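Long-range contact in xylulose kinase (Bifidobacterium adolescentis ATCC 15703, PDB 3I8B), which probably phosphorylates D-xylulose to D-xylulose 5-phosphate at the expense of ATP, as a magnesium-binding sugar kinase of the FGGY family: residues V147-V158 and M219-A227. Sequence-based numbering, arbitrary orientation.
Sequences VAWVAENEPENV and MVLEAAEGA
Val220 meets Ala148 where two helices of the FGGY N-terminal domain, 143-153 and 214-225, run side by side; the axes of 147-153 and 219-225 are nearly parallel, at 9°, and 7.8 Å apart. The small methyls of Ala148, Ala151 and Ala224 let the backbones come close. Followed outward, Val220 first places its CB 3.7 Å from Ala148 CB. CG1, anti to its own carbonyl carbon, stays beside that same methyl. With chi1 at -49°, Val220 CG2 lies between its backbone N and carbonyl carbon, which directs it over Ala148 N and CA and to 3.9 Å from Val147 CG1. Leu105 of helix 99-110 also touches Val220. One turn on, Ala224 CB touches the backbone O of Ala151, Pro155 CB and Val158 CG1. The short helix 155-158 thus extends the contact, and Val158 CG2 presses on Leu221 CD2 at 3.5 Å; Leu221 in turn leans on helix 227-236. No direct hydrogen bond joins the segments. At the kink, where Ala223 N and Ala224 N lack their regular i to i-4 bonds, one water instead bridges the helices, donating to Val220 O at 2.8 Å and to Ala148 O at 3.2 Å.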
loop_
_atom_site.group_PDB
_atom_site.type_symbol
_atom_site.label_atom_id
_atom_site.label_comp_id
_atom_site.label_asym_id
_atom_site.label_seq_id
_atom_site.Cartn_x
_atom_site.Cartn_y
_atom_site.Cartn_z
ATOM N N VAL A 147 12.472 7.195 10.643
ATOM C CA VAL A 147 13.505 8.211 10.785
ATOM C C VAL A 147 13.528 8.712 12.221
ATOM O O VAL A 147 14.589 8.847 12.810
ATOM C CB VAL A 147 13.294 9.390 9.823
ATOM C CG1 VAL A 147 14.380 10.463 10.045
ATOM C CG2 VAL A 147 13.287 8.891 8.369
ATOM N N ALA A 148 12.345 8.968 12.771
ATOM C CA ALA A 148 12.191 9.287 14.192
ATOM C C ALA A 148 12.863 8.263 15.106
ATOM O O ALA A 148 13.568 8.624 16.048
ATOM C CB ALA A 148 10.724 9.397 14.544
ATOM N N TRP A 149 12.635 6.988 14.827
ATOM C CA TRP A 149 13.171 5.923 15.649
ATOM C C TRP A 149 14.696 5.944 15.604
ATOM O O TRP A 149 15.371 5.747 16.624
ATOM C CB TRP A 149 12.637 4.562 15.183
ATOM C CG TRP A 149 13.198 3.427 15.987
ATOM C CD1 TRP A 149 12.608 2.804 17.050
ATOM C CD2 TRP A 149 14.476 2.800 15.813
ATOM N NE1 TRP A 149 13.433 1.824 17.542
ATOM C CE2 TRP A 149 14.584 1.796 16.796
ATOM C CE3 TRP A 149 15.529 2.975 14.901
ATOM C CZ2 TRP A 149 15.710 0.978 16.906
ATOM C CZ3 TRP A 149 16.647 2.173 15.012
ATOM C CH2 TRP A 149 16.729 1.183 16.009
ATOM N N VAL A 150 15.237 6.180 14.413
ATOM C CA VAL A 150 16.680 6.228 14.236
ATOM C C VAL A 150 17.270 7.419 14.989
ATOM O O VAL A 150 18.355 7.319 15.567
ATOM C CB VAL A 150 17.079 6.301 12.741
ATOM C CG1 VAL A 150 18.587 6.467 12.611
ATOM C CG2 VAL A 150 16.611 5.046 12.004
ATOM N N ALA A 151 16.565 8.548 14.979
ATOM C CA ALA A 151 17.050 9.716 15.719
ATOM C C ALA A 151 17.067 9.412 17.211
ATOM O O ALA A 151 17.973 9.828 17.933
ATOM C CB ALA A 151 16.196 10.941 15.439
ATOM N N GLU A 152 16.070 8.677 17.671
ATOM C CA GLU A 152 15.958 8.391 19.099
ATOM C C GLU A 152 16.945 7.311 19.551
ATOM O O GLU A 152 17.542 7.415 20.621
ATOM C CB GLU A 152 14.519 8.008 19.462
ATOM C CG GLU A 152 14.297 7.654 20.932
ATOM C CD GLU A 152 14.576 8.811 21.887
ATOM O OE1 GLU A 152 14.836 8.546 23.087
ATOM O OE2 GLU A 152 14.547 9.979 21.440
ATOM N N ASN A 153 17.140 6.290 18.722
ATOM C CA ASN A 153 17.915 5.134 19.136
ATOM C C ASN A 153 19.327 5.061 18.602
ATOM O O ASN A 153 20.169 4.383 19.192
ATOM C CB ASN A 153 17.156 3.854 18.782
ATOM C CG ASN A 153 15.887 3.705 19.590
ATOM O OD1 ASN A 153 15.920 3.251 20.728
ATOM N ND2 ASN A 153 14.759 4.097 19.009
ATOM N N GLU A 154 19.573 5.732 17.474
ATOM C CA GLU A 154 20.872 5.695 16.800
ATOM C C GLU A 154 21.284 7.086 16.311
ATOM O O GLU A 154 21.391 7.320 15.098
ATOM C CB GLU A 154 20.836 4.723 15.604
ATOM C CG GLU A 154 20.303 3.335 15.903
ATOM C CD GLU A 154 20.472 2.368 14.725
ATOM O OE1 GLU A 154 20.743 2.827 13.593
ATOM O OE2 GLU A 154 20.312 1.142 14.928
ATOM N N PRO A 155 21.511 8.017 17.251
ATOM C CA PRO A 155 21.847 9.404 16.902
ATOM C C PRO A 155 23.039 9.555 15.945
ATOM O O PRO A 155 22.975 10.429 15.072
ATOM C CB PRO A 155 22.168 10.053 18.256
ATOM C CG PRO A 155 21.473 9.197 19.281
ATOM C CD PRO A 155 21.369 7.812 18.711
ATOM N N GLU A 156 24.094 8.755 16.107
ATOM C CA GLU A 156 25.258 8.838 15.213
ATOM C C GLU A 156 24.880 8.559 13.762
ATOM O O GLU A 156 25.442 9.157 12.840
ATOM C CB GLU A 156 26.371 7.874 15.639
ATOM C CG GLU A 156 26.979 8.186 16.994
ATOM C CD GLU A 156 25.955 8.127 18.116
ATOM O OE1 GLU A 156 25.170 7.139 18.180
ATOM O OE2 GLU A 156 25.939 9.077 18.935
ATOM N N ASN A 157 23.939 7.638 13.578
ATOM C CA ASN A 157 23.417 7.283 12.256
ATOM C C ASN A 157 22.498 8.350 11.678
ATOM O O ASN A 157 22.536 8.626 10.478
ATOM C CB ASN A 157 22.628 5.963 12.338
ATOM C CG ASN A 157 23.524 4.740 12.362
ATOM O OD1 ASN A 157 23.068 3.612 12.634
ATOM N ND2 ASN A 157 24.794 4.944 12.053
ATOM N N VAL A 158 21.637 8.925 12.508
ATOM C CA VAL A 158 20.676 9.879 11.984
ATOM C C VAL A 158 21.394 11.117 11.461
ATOM O O VAL A 158 20.986 11.698 10.452
ATOM C CB VAL A 158 19.557 10.232 12.973
ATOM C CG1 VAL A 158 19.898 11.530 13.765
ATOM C CG2 VAL A 158 18.254 10.406 12.210
HETATM N N MSE A 219 11.265 17.942 12.839
HETATM C CA MSE A 219 10.569 17.671 14.092
HETATM C C MSE A 219 11.089 16.406 14.760
HETATM O O MSE A 219 11.192 16.346 15.990
HETATM C CB MSE A 219 9.064 17.575 13.852
HETATM C CG MSE A 219 8.287 16.860 14.946
HETATM SE SE MSE A 219 6.367 16.778 14.496
HETATM C CE MSE A 219 5.951 18.694 14.459
ATOM N N VAL A 220 11.418 15.393 13.959
ATOM C CA VAL A 220 11.913 14.133 14.528
ATOM C C VAL A 220 13.430 14.094 14.712
ATOM O O VAL A 220 13.936 13.305 15.509
ATOM C CB VAL A 220 11.423 12.891 13.736
ATOM C CG1 VAL A 220 9.919 12.983 13.506
ATOM C CG2 VAL A 220 12.182 12.740 12.404
ATOM N N LEU A 221 14.148 14.942 13.974
ATOM C CA LEU A 221 15.602 15.045 14.100
ATOM C C LEU A 221 16.008 15.810 15.366
ATOM O O LEU A 221 17.137 15.691 15.849
ATOM C CB LEU A 221 16.202 15.744 12.875
ATOM C CG LEU A 221 16.126 14.960 11.558
ATOM C CD1 LEU A 221 16.727 15.740 10.386
ATOM C CD2 LEU A 221 16.781 13.563 11.688
ATOM N N GLU A 222 15.080 16.604 15.880
ATOM C CA GLU A 222 15.348 17.471 17.025
ATOM C C GLU A 222 15.897 16.693 18.210
ATOM O O GLU A 222 16.786 17.181 18.914
ATOM C CB GLU A 222 14.065 18.212 17.420
ATOM C CG GLU A 222 14.200 19.279 18.493
ATOM C CD GLU A 222 13.083 20.310 18.383
ATOM O OE1 GLU A 222 13.046 21.062 17.377
ATOM O OE2 GLU A 222 12.229 20.349 19.278
ATOM N N ALA A 223 15.378 15.482 18.410
ATOM C CA ALA A 223 15.788 14.630 19.519
ATOM C C ALA A 223 17.282 14.364 19.522
ATOM O O ALA A 223 17.897 14.274 20.585
ATOM C CB ALA A 223 15.029 13.307 19.494
ATOM N N ALA A 224 17.867 14.220 18.336
ATOM C CA ALA A 224 19.292 13.925 18.250
ATOM C C ALA A 224 20.167 15.178 18.112
ATOM O O ALA A 224 21.321 15.173 18.534
ATOM C CB ALA A 224 19.580 12.922 17.104
ATOM N N GLU A 225 19.615 16.254 17.555
ATOM C CA GLU A 225 20.461 17.346 17.058
ATOM C C GLU A 225 20.241 18.737 17.678
ATOM O O GLU A 225 21.085 19.615 17.528
ATOM C CB GLU A 225 20.336 17.461 15.525
ATOM C CG GLU A 225 20.570 16.143 14.762
ATOM C CD GLU A 225 20.572 16.311 13.232
ATOM O OE1 GLU A 225 21.062 17.337 12.725
ATOM O OE2 GLU A 225 20.100 15.399 12.532
ATOM N N GLY A 226 19.117 18.956 18.351
ATOM C CA GLY A 226 18.751 20.313 18.741
ATOM C C GLY A 226 17.924 20.942 17.630
ATOM O O GLY A 226 18.036 20.523 16.475
ATOM N N ALA A 227 17.106 21.940 17.965
ATOM C CA ALA A 227 16.129 22.493 17.024
ATOM C C ALA A 227 16.713 23.105 15.750
ATOM O O ALA A 227 16.312 22.722 14.650
ATOM C CB ALA A 227 15.208 23.504 17.723
HETATM O O HOH W 1 12.727 11.461 17.191
#